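PDB 1C1L: congerin-1, which binds beta-galactosides as a homodimeric galectin from the conger eel, and holds lactose in this crystal, its physiological function being still unknown. Local coordinates for residues A[40-45]-A[69-74]; A[59-64]-A[99-104]; A[33-38]-A[90-95]. All blocks are in the same frame, centred on the assembly; numbering follows the deposited sequence.

Contact 1. Residues A[40-45]-A[69-74]; sequences NSLSLH and NGWETE. With GAL (beta-D-galactopyranose), chain B; BGC (beta-D-glucopyranose), chain C.
The galactose-binding site of the galectin carbohydrate-recognition domain takes shape where His45, on strand 41-52, meets Trp71, in the loop that follows strand 55-64. The two side chains cross at about a right angle: CZ3 of Trp71 lies 3.6 Å from CB of His45, and its CH2 stands over one face of the imidazole, towards the rim. The planes are inclined at 45°, an oblique aromatic pair, and Leu42 CD1 adds a looser contact 4.3 Å from Trp71 CH2. With CG anti to the backbone N (chi1 168°), the imidazole of His45 swings out to the sugar, where NE2 and GAL O4 share a 2.7 Å hydrogen bond near the ring plane. ND1 is held by Asn34, a second-shell residue that probably steadies the turn of the ring. Trp71 offers one indole face to galactose, the CH-pi platform familiar in galectins, with GAL C5 3.7 Å above the ring centre and GAL C4 3.7 Å from Trp71 CE2. Its NE1 bonds to Asp68, which probably helps set the indole's tilt. At the O6 edge of galactose, next to glucose, the extended chain of Glu74 delivers OE2 to two hydroxyl donors, GAL O6 at 2.8 Å and BGC O3 at 2.6 Å, so one carboxylate oxygen bridges both rings of lactose. Arg76 forms a salt bridge with Glu74 OE1, while Arg30, Asn62 and Arg49 complete the hydrogen bonds to galactose.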
loop_
_atom_site.group_PDB
_atom_site.type_symbol
_atom_site.label_atom_id
_atom_site.label_comp_id
_atom_site.label_asym_id
_atom_site.label_seq_id
_atom_site.Cartn_x
_atom_site.Cartn_y
_atom_site.Cartn_z
ATOM N N ASN A 40 -15.540 7.072 8.289
ATOM C CA ASN A 40 -16.588 8.050 8.535
ATOM C C ASN A 40 -16.346 9.450 8.040
ATOM O O ASN A 40 -17.282 10.240 7.949
ATOM C CB ASN A 40 -16.892 8.136 10.015
ATOM C CG ASN A 40 -18.057 7.245 10.368
ATOM O OD1 ASN A 40 -19.035 7.669 10.972
ATOM N ND2 ASN A 40 -18.056 5.975 9.977
ATOM N N SER A 41 -15.102 9.768 7.702
ATOM C CA SER A 41 -14.787 11.120 7.330
ATOM C C SER A 41 -13.957 10.973 6.064
ATOM O O SER A 41 -12.745 10.687 6.063
ATOM C CB SER A 41 -14.045 11.728 8.509
ATOM O OG SER A 41 -13.965 13.122 8.345
ATOM N N LEU A 42 -14.655 11.134 4.944
ATOM C CA LEU A 42 -14.072 10.902 3.643
ATOM C C LEU A 42 -14.052 12.150 2.783
ATOM O O LEU A 42 -15.101 12.797 2.628
ATOM C CB LEU A 42 -14.870 9.819 2.922
ATOM C CG LEU A 42 -14.924 8.441 3.565
ATOM C CD1 LEU A 42 -15.886 7.571 2.790
ATOM C CD2 LEU A 42 -13.530 7.832 3.585
ATOM N N SER A 43 -12.886 12.527 2.238
ATOM C CA SER A 43 -12.820 13.623 1.282
ATOM C C SER A 43 -13.279 13.166 -0.103
ATOM O O SER A 43 -13.809 13.975 -0.869
ATOM C CB SER A 43 -11.397 14.168 1.183
ATOM O OG SER A 43 -11.109 14.951 2.326
ATOM N N LEU A 44 -13.125 11.901 -0.480
ATOM C CA LEU A 44 -13.598 11.444 -1.773
ATOM C C LEU A 44 -14.077 10.016 -1.641
ATOM O O LEU A 44 -13.388 9.158 -1.076
ATOM C CB LEU A 44 -12.475 11.522 -2.832
ATOM C CG LEU A 44 -12.804 10.961 -4.227
ATOM C CD1 LEU A 44 -13.871 11.793 -4.905
ATOM C CD2 LEU A 44 -11.533 10.916 -5.054
ATOM N N HIS A 45 -15.309 9.819 -2.111
ATOM C CA HIS A 45 -15.934 8.516 -2.228
ATOM C C HIS A 45 -16.174 8.437 -3.721
ATOM O O HIS A 45 -16.944 9.245 -4.251
ATOM C CB HIS A 45 -17.265 8.487 -1.473
ATOM C CG HIS A 45 -18.157 7.280 -1.756
ATOM N ND1 HIS A 45 -18.049 6.034 -1.332
ATOM C CD2 HIS A 45 -19.336 7.356 -2.463
ATOM C CE1 HIS A 45 -19.085 5.349 -1.745
ATOM N NE2 HIS A 45 -19.848 6.154 -2.429
ATOM N N ASN A 69 -24.511 8.840 7.233
ATOM C CA ASN A 69 -25.551 9.842 7.419
ATOM C C ASN A 69 -25.097 11.239 7.049
ATOM O O ASN A 69 -25.761 12.224 7.382
ATOM C CB ASN A 69 -26.037 9.809 8.866
ATOM C CG ASN A 69 -26.851 8.546 9.056
ATOM O OD1 ASN A 69 -27.811 8.240 8.341
ATOM N ND2 ASN A 69 -26.418 7.660 9.926
ATOM N N GLY A 70 -23.970 11.403 6.357
ATOM C CA GLY A 70 -23.530 12.747 6.027
ATOM C C GLY A 70 -23.247 12.927 4.554
ATOM O O GLY A 70 -22.545 13.886 4.230
ATOM N N TRP A 71 -23.687 12.058 3.651
ATOM C CA TRP A 71 -23.399 12.210 2.225
ATOM C C TRP A 71 -23.919 13.549 1.741
ATOM O O TRP A 71 -25.051 13.926 2.068
ATOM C CB TRP A 71 -24.042 11.100 1.413
ATOM C CG TRP A 71 -23.504 9.724 1.760
ATOM C CD1 TRP A 71 -24.303 8.768 2.323
ATOM C CD2 TRP A 71 -22.216 9.288 1.561
ATOM N NE1 TRP A 71 -23.525 7.717 2.472
ATOM C CE2 TRP A 71 -22.284 7.974 2.025
ATOM C CE3 TRP A 71 -21.036 9.802 1.031
ATOM C CZ2 TRP A 71 -21.139 7.167 1.993
ATOM C CZ3 TRP A 71 -19.897 8.997 0.997
ATOM C CH2 TRP A 71 -19.952 7.681 1.467
ATOM N N GLU A 72 -23.086 14.245 0.988
ATOM C CA GLU A 72 -23.418 15.592 0.565
ATOM C C GLU A 72 -23.888 15.628 -0.889
ATOM O O GLU A 72 -24.568 14.701 -1.339
ATOM C CB GLU A 72 -22.186 16.444 0.812
ATOM C CG GLU A 72 -21.712 16.449 2.268
ATOM C CD GLU A 72 -20.675 17.495 2.605
ATOM O OE1 GLU A 72 -20.498 18.430 1.839
ATOM O OE2 GLU A 72 -20.048 17.383 3.650
ATOM N N THR A 73 -23.578 16.681 -1.666
ATOM C CA THR A 73 -23.967 16.740 -3.067
ATOM C C THR A 73 -23.183 15.788 -3.962
ATOM O O THR A 73 -21.966 15.830 -4.072
ATOM C CB THR A 73 -23.777 18.196 -3.575
ATOM O OG1 THR A 73 -24.557 19.005 -2.693
ATOM C CG2 THR A 73 -24.195 18.407 -5.031
ATOM N N GLU A 74 -23.905 14.876 -4.598
ATOM C CA GLU A 74 -23.311 13.979 -5.564
ATOM C C GLU A 74 -22.956 14.688 -6.854
ATOM O O GLU A 74 -23.625 15.638 -7.287
ATOM C CB GLU A 74 -24.264 12.863 -5.932
ATOM C CG GLU A 74 -24.631 12.027 -4.731
ATOM C CD GLU A 74 -25.519 10.834 -5.049
ATOM O OE1 GLU A 74 -26.182 10.817 -6.079
ATOM O OE2 GLU A 74 -25.547 9.911 -4.252
HETATM C C1 GAL B . -25.762 6.617 -1.392
HETATM C C2 GAL B . -25.207 5.226 -1.089
HETATM C C3 GAL B . -23.852 5.328 -0.385
HETATM C C4 GAL B . -22.897 6.244 -1.171
HETATM C C5 GAL B . -23.579 7.571 -1.478
HETATM C C6 GAL B . -22.720 8.472 -2.338
HETATM O O2 GAL B . -26.126 4.533 -0.254
HETATM O O3 GAL B . -23.299 4.027 -0.267
HETATM O O4 GAL B . -22.527 5.589 -2.374
HETATM O O5 GAL B . -24.832 7.356 -2.173
HETATM O O6 GAL B . -23.357 9.707 -2.553
HETATM C C2 BGC C . -28.957 9.007 -4.114
HETATM C C3 BGC C . -28.096 7.759 -3.854
HETATM C C4 BGC C . -27.633 7.752 -2.409
HETATM C C5 BGC C . -28.852 7.847 -1.478
HETATM C C6 BGC C . -28.469 7.864 -0.014
HETATM C C1 BGC C . -30.092 9.097 -3.097
HETATM O O1 BGC C . -30.761 10.287 -3.254
HETATM O O2 BGC C . -29.499 8.936 -5.426
HETATM O O3 BGC C . -26.979 7.771 -4.723
HETATM O O4 BGC C . -26.916 6.516 -2.139
HETATM O O5 BGC C . -29.549 9.071 -1.765
HETATM O O6 BGC C . -27.623 8.960 0.296
#

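Contact 2. Residues A[59-64]-A[99-104]; sequences IVMNST and FYIDIL. With GAL (beta-D-galactopyranose), chain B.
Met61 leaves its strand with CG anti to the carbonyl carbon (chi1 -66°), and an extended chi2 carries SD straight out to CD1 of Ile101; the bend at chi3 only turns CE aside. This is a meeting across the interior of the galectin beta-sandwich: strand 55-64 belongs to the sugar-binding sheet and strand 98-103 to the sheet behind it. No hydrogen bond joins the segments, and the CA atoms of Met61 and Ile101 stay 10.5 Å apart, so side chains alone span the gap. Met61 SD touches Ile101 CD1 at 3.6 Å, the two side chains sliding past each other in opposite directions. One step along in the register, the delta methyls of Ile59 and Ile103 meet, CD1 to CD1 at 4.2 Å. Leu46, Leu109 and Phe111 extend this apolar layer around Ile59 and Met61. Alternation along the strand turns Val60 and Asn62 to the other side of the sheet, where galactose sits. Val60 CG1 lies 3.9 Å from GAL O6. The carboxamide of Asn62 is tied at both ends: OD1 accepts from Arg114 and from the backbone N of Ser63 at 2.8 Å, the latter donor tilted 35° from the carbonyl plane, while ND2 also reaches the carbonyl oxygen of Glu72. That anchoring fixes the amide's rotation and aims an N-H of Asn62 ND2 at GAL O6, 2.9 Å away and nearly straight at 171°.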
loop_
_atom_site.group_PDB
_atom_site.type_symbol
_atom_site.label_atom_id
_atom_site.label_comp_id
_atom_site.label_asym_id
_atom_site.label_seq_id
_atom_site.Cartn_x
_atom_site.Cartn_y
_atom_site.Cartn_z
ATOM N N ILE A 59 -20.961 6.693 -12.441
ATOM C CA ILE A 59 -19.939 7.030 -11.456
ATOM C C ILE A 59 -20.599 8.093 -10.593
ATOM O O ILE A 59 -21.155 9.077 -11.106
ATOM C CB ILE A 59 -18.672 7.652 -12.101
ATOM C CG1 ILE A 59 -17.963 6.655 -13.005
ATOM C CG2 ILE A 59 -17.716 8.100 -10.982
ATOM C CD1 ILE A 59 -16.934 7.346 -13.923
ATOM N N VAL A 60 -20.539 7.899 -9.286
ATOM C CA VAL A 60 -21.056 8.835 -8.315
ATOM C C VAL A 60 -19.881 9.225 -7.427
ATOM O O VAL A 60 -19.194 8.357 -6.876
ATOM C CB VAL A 60 -22.157 8.187 -7.451
ATOM C CG1 VAL A 60 -22.614 9.155 -6.367
ATOM C CG2 VAL A 60 -23.348 7.814 -8.328
ATOM N N MET A 61 -19.668 10.510 -7.255
ATOM C CA MET A 61 -18.630 11.053 -6.397
ATOM C C MET A 61 -19.286 11.882 -5.310
ATOM O O MET A 61 -20.242 12.636 -5.558
ATOM C CB MET A 61 -17.694 11.936 -7.193
ATOM C CG MET A 61 -16.906 11.139 -8.212
ATOM S SD MET A 61 -15.879 12.222 -9.223
ATOM C CE MET A 61 -17.079 12.638 -10.454
ATOM N N ASN A 62 -18.786 11.737 -4.090
ATOM C CA ASN A 62 -19.318 12.483 -2.978
ATOM C C ASN A 62 -18.287 12.485 -1.856
ATOM O O ASN A 62 -17.196 11.913 -2.019
ATOM C CB ASN A 62 -20.609 11.823 -2.519
ATOM C CG ASN A 62 -21.570 12.807 -1.867
ATOM O OD1 ASN A 62 -21.225 13.934 -1.507
ATOM N ND2 ASN A 62 -22.813 12.404 -1.654
ATOM N N SER A 63 -18.629 13.103 -0.738
ATOM C CA SER A 63 -17.845 13.146 0.478
ATOM C C SER A 63 -18.823 13.062 1.650
ATOM O O SER A 63 -20.055 13.148 1.482
ATOM C CB SER A 63 -17.068 14.455 0.503
ATOM O OG SER A 63 -17.924 15.586 0.571
ATOM N N THR A 64 -18.285 12.854 2.851
ATOM C CA THR A 64 -19.080 12.818 4.057
ATOM C C THR A 64 -18.175 13.109 5.245
ATOM O O THR A 64 -17.007 12.702 5.289
ATOM C CB THR A 64 -19.766 11.434 4.253
ATOM O OG1 THR A 64 -20.522 11.600 5.450
ATOM C CG2 THR A 64 -18.824 10.231 4.319
ATOM N N PHE A 99 -9.572 17.456 -6.447
ATOM C CA PHE A 99 -9.084 16.109 -6.646
ATOM C C PHE A 99 -9.126 15.930 -8.148
ATOM O O PHE A 99 -10.032 16.413 -8.849
ATOM C CB PHE A 99 -9.980 15.031 -6.058
ATOM C CG PHE A 99 -9.808 14.935 -4.562
ATOM C CD1 PHE A 99 -10.552 15.753 -3.713
ATOM C CD2 PHE A 99 -8.860 14.041 -4.040
ATOM C CE1 PHE A 99 -10.346 15.687 -2.336
ATOM C CE2 PHE A 99 -8.664 13.983 -2.664
ATOM C CZ PHE A 99 -9.401 14.805 -1.817
ATOM N N TYR A 100 -8.128 15.204 -8.619
ATOM C CA TYR A 100 -7.951 14.864 -10.011
ATOM C C TYR A 100 -7.948 13.343 -10.052
ATOM O O TYR A 100 -7.091 12.685 -9.437
ATOM C CB TYR A 100 -6.626 15.432 -10.499
ATOM C CG TYR A 100 -6.541 16.930 -10.263
ATOM C CD1 TYR A 100 -7.199 17.787 -11.137
ATOM C CD2 TYR A 100 -5.821 17.450 -9.185
ATOM C CE1 TYR A 100 -7.144 19.161 -10.945
ATOM C CE2 TYR A 100 -5.762 18.830 -8.986
ATOM C CZ TYR A 100 -6.428 19.673 -9.878
ATOM O OH TYR A 100 -6.399 21.040 -9.725
ATOM N N ILE A 101 -8.900 12.770 -10.778
ATOM C CA ILE A 101 -9.111 11.332 -10.845
ATOM C C ILE A 101 -8.791 10.873 -12.251
ATOM O O ILE A 101 -9.426 11.278 -13.234
ATOM C CB ILE A 101 -10.573 11.015 -10.474
ATOM C CG1 ILE A 101 -10.879 11.527 -9.065
ATOM C CG2 ILE A 101 -10.817 9.503 -10.546
ATOM C CD1 ILE A 101 -12.323 12.026 -8.855
ATOM N N ASP A 102 -7.778 10.054 -12.392
ATOM C CA ASP A 102 -7.399 9.552 -13.687
ATOM C C ASP A 102 -7.675 8.058 -13.706
ATOM O O ASP A 102 -6.953 7.269 -13.090
ATOM C CB ASP A 102 -5.913 9.882 -13.891
ATOM C CG ASP A 102 -5.261 9.438 -15.190
ATOM O OD1 ASP A 102 -5.635 8.425 -15.776
ATOM O OD2 ASP A 102 -4.338 10.115 -15.625
ATOM N N ILE A 103 -8.702 7.648 -14.450
ATOM C CA ILE A 103 -9.004 6.238 -14.573
ATOM C C ILE A 103 -8.229 5.696 -15.769
ATOM O O ILE A 103 -8.218 6.273 -16.862
ATOM C CB ILE A 103 -10.529 6.070 -14.750
ATOM C CG1 ILE A 103 -11.219 6.618 -13.511
ATOM C CG2 ILE A 103 -10.890 4.600 -14.954
ATOM C CD1 ILE A 103 -12.728 6.811 -13.702
ATOM N N LEU A 104 -7.481 4.620 -15.557
ATOM C CA LEU A 104 -6.680 4.043 -16.620
ATOM C C LEU A 104 -7.595 3.554 -17.725
ATOM O O LEU A 104 -8.530 2.795 -17.467
ATOM C CB LEU A 104 -5.868 2.891 -16.098
ATOM C CG LEU A 104 -4.971 2.194 -17.096
ATOM C CD1 LEU A 104 -3.845 3.122 -17.521
ATOM C CD2 LEU A 104 -4.472 0.915 -16.458
HETATM C C1 GAL B . -25.762 6.617 -1.392
HETATM C C2 GAL B . -25.207 5.226 -1.089
HETATM C C3 GAL B . -23.852 5.328 -0.385
HETATM C C4 GAL B . -22.897 6.244 -1.171
HETATM C C5 GAL B . -23.579 7.571 -1.478
HETATM C C6 GAL B . -22.720 8.472 -2.338
HETATM O O2 GAL B . -26.126 4.533 -0.254
HETATM O O3 GAL B . -23.299 4.027 -0.267
HETATM O O4 GAL B . -22.527 5.589 -2.374
HETATM O O5 GAL B . -24.832 7.356 -2.173
HETATM O O6 GAL B . -23.357 9.707 -2.553
#

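Contact 3. Residues A[33-38]-A[90-95]; sequences VNVGES and ITLSYD
Val35 and Leu92 reach toward each other tip to tip, with CD1 of Leu92 3.9 Å from CG1 of Val35 and 4.1 Å from its CG2. The leucine methyl therefore sits against both branches of the valine. The same Leu92 CD1 also lies 4.4 Å from CG1 of Val33, so it bridges two residues that project from the same side of their strand. Val33 turns its other branch to Ile90: CG2 of Val33 approaches CD1 of Ile90 at 4.0 Å, the two side chains sliding past each other in opposite directions. Ile90 extends to this methyl through CG1, anti to the carbonyl carbon (chi1 -62°), followed by an extended chi2 of 165°. The contact joins the two sheets of the galectin beta-sandwich face to face: strand 30-35 lies in the carbohydrate-binding sheet and strand 87-94 in the opposing one. Their short segments run in nearly the same direction, at 22°, with axes 10.5 Å apart at closest approach. At that separation no backbone hydrogen bonds link them, and the four buried apolar side chains make the join. Leu44 and Leu46 of strand 41-52 and Leu123 of strand 122-127, from the sheet of the valines, and Ile101 of strand 98-103, from the sheet of Ile90 and Leu92, pack around this group. Backbone bonds from Val33 to Leu46 and from Val35 to Leu44 hold the valines in their sheet, while Ile90 is bonded through its backbone to Val20. Between the valines, Asn34 points to the other side of its sheet, where its ND2 bonds to Ser32 OG.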
loop_
_atom_site.group_PDB
_atom_site.type_symbol
_atom_site.label_atom_id
_atom_site.label_comp_id
_atom_site.label_asym_id
_atom_site.label_seq_id
_atom_site.Cartn_x
_atom_site.Cartn_y
_atom_site.Cartn_z
ATOM N N VAL A 33 -13.816 3.617 -4.151
ATOM C CA VAL A 33 -12.495 3.972 -3.651
ATOM C C VAL A 33 -12.798 5.126 -2.713
ATOM O O VAL A 33 -13.486 6.091 -3.075
ATOM C CB VAL A 33 -11.563 4.474 -4.770
ATOM C CG1 VAL A 33 -10.235 4.904 -4.178
ATOM C CG2 VAL A 33 -11.346 3.361 -5.791
ATOM N N ASN A 34 -12.304 5.011 -1.482
ATOM C CA ASN A 34 -12.556 5.994 -0.448
ATOM C C ASN A 34 -11.255 6.517 0.139
ATOM O O ASN A 34 -10.446 5.709 0.591
ATOM C CB ASN A 34 -13.352 5.368 0.688
ATOM C CG ASN A 34 -14.605 4.699 0.169
ATOM O OD1 ASN A 34 -15.628 5.345 -0.073
ATOM N ND2 ASN A 34 -14.560 3.399 -0.095
ATOM N N VAL A 35 -11.013 7.830 0.103
ATOM C CA VAL A 35 -9.854 8.425 0.769
ATOM C C VAL A 35 -10.314 9.537 1.699
ATOM O O VAL A 35 -11.250 10.313 1.419
ATOM C CB VAL A 35 -8.792 9.058 -0.202
ATOM C CG1 VAL A 35 -8.057 7.934 -0.899
ATOM C CG2 VAL A 35 -9.423 9.988 -1.228
ATOM N N GLY A 36 -9.660 9.607 2.847
ATOM C CA GLY A 36 -9.993 10.621 3.810
ATOM C C GLY A 36 -9.247 10.373 5.094
ATOM O O GLY A 36 -8.103 9.908 5.092
ATOM N N GLU A 37 -9.918 10.658 6.198
ATOM C CA GLU A 37 -9.329 10.471 7.513
ATOM C C GLU A 37 -9.726 9.130 8.124
ATOM O O GLU A 37 -9.002 8.551 8.932
ATOM C CB GLU A 37 -9.779 11.558 8.445
ATOM C CG GLU A 37 -9.541 13.048 8.149
ATOM C CD GLU A 37 -10.069 13.914 9.286
ATOM O OE1 GLU A 37 -11.073 13.565 9.906
ATOM O OE2 GLU A 37 -9.475 14.948 9.570
ATOM N N SER A 38 -10.880 8.599 7.754
ATOM C CA SER A 38 -11.394 7.360 8.311
ATOM C C SER A 38 -12.577 6.974 7.443
ATOM O O SER A 38 -13.018 7.786 6.627
ATOM C CB SER A 38 -11.864 7.575 9.763
ATOM O OG SER A 38 -12.978 8.461 9.937
ATOM N N ILE A 90 -6.851 3.219 -10.826
ATOM C CA ILE A 90 -7.307 4.589 -10.748
ATOM C C ILE A 90 -6.214 5.365 -10.017
ATOM O O ILE A 90 -5.757 4.950 -8.947
ATOM C CB ILE A 90 -8.655 4.650 -9.981
ATOM C CG1 ILE A 90 -9.746 3.870 -10.707
ATOM C CG2 ILE A 90 -9.046 6.119 -9.846
ATOM C CD1 ILE A 90 -10.956 3.623 -9.788
ATOM N N THR A 91 -5.772 6.478 -10.582
ATOM C CA THR A 91 -4.786 7.343 -9.955
ATOM C C THR A 91 -5.455 8.623 -9.483
ATOM O O THR A 91 -6.186 9.300 -10.218
ATOM C CB THR A 91 -3.669 7.714 -10.934
ATOM O OG1 THR A 91 -3.100 6.488 -11.356
ATOM C CG2 THR A 91 -2.614 8.647 -10.317
ATOM N N LEU A 92 -5.140 8.982 -8.253
ATOM C CA LEU A 92 -5.676 10.158 -7.615
ATOM C C LEU A 92 -4.539 11.091 -7.234
ATOM O O LEU A 92 -3.478 10.658 -6.773
ATOM C CB LEU A 92 -6.407 9.810 -6.332
ATOM C CG LEU A 92 -7.444 8.704 -6.229
ATOM C CD1 LEU A 92 -7.912 8.551 -4.794
ATOM C CD2 LEU A 92 -8.643 9.074 -7.076
ATOM N N SER A 93 -4.759 12.370 -7.439
ATOM C CA SER A 93 -3.884 13.398 -6.938
ATOM C C SER A 93 -4.806 14.547 -6.552
ATOM O O SER A 93 -6.010 14.533 -6.859
ATOM C CB SER A 93 -2.877 13.822 -8.016
ATOM O OG SER A 93 -3.442 14.261 -9.247
ATOM N N TYR A 94 -4.307 15.546 -5.846
ATOM C CA TYR A 94 -5.137 16.654 -5.442
ATOM C C TYR A 94 -4.302 17.866 -5.093
ATOM O O TYR A 94 -3.087 17.775 -4.875
ATOM C CB TYR A 94 -5.986 16.252 -4.231
ATOM C CG TYR A 94 -5.238 15.908 -2.952
ATOM C CD1 TYR A 94 -4.597 14.673 -2.789
ATOM C CD2 TYR A 94 -5.245 16.842 -1.925
ATOM C CE1 TYR A 94 -3.968 14.381 -1.576
ATOM C CE2 TYR A 94 -4.621 16.557 -0.715
ATOM C CZ TYR A 94 -3.993 15.328 -0.553
ATOM O OH TYR A 94 -3.448 15.050 0.675
ATOM N N ASP A 95 -4.930 19.021 -5.122
ATOM C CA ASP A 95 -4.312 20.200 -4.562
ATOM C C ASP A 95 -5.325 20.734 -3.549
ATOM O O ASP A 95 -6.350 20.082 -3.326
ATOM C CB ASP A 95 -3.994 21.194 -5.688
ATOM C CG ASP A 95 -5.115 21.602 -6.626
ATOM O OD1 ASP A 95 -6.258 21.766 -6.211
ATOM O OD2 ASP A 95 -4.815 21.780 -7.792
#

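Contacts 2 and 3 both span the interior of the sandwich, their centres about 8 Å apart, whereas contact 1 lies on the sugar-binding side, about 12 Å from either centre. In the binding sheet, segments 33-38, 40-45 and 59-64 fall on the successive neighbouring strands 30-35, 41-52 and 55-64; segments 90-95 and 99-104 fall on adjacent strands of the other sheet. Along the chain, 33-38 comes first, followed by 40-45, 59-64, 69-74, 90-95 and 99-104, so contact 3 encloses contact 1, while contact 2 interleaves with both. Shared strands thus couple pocket and interior: alternate residues of one strand face lactose or the opposing sheet.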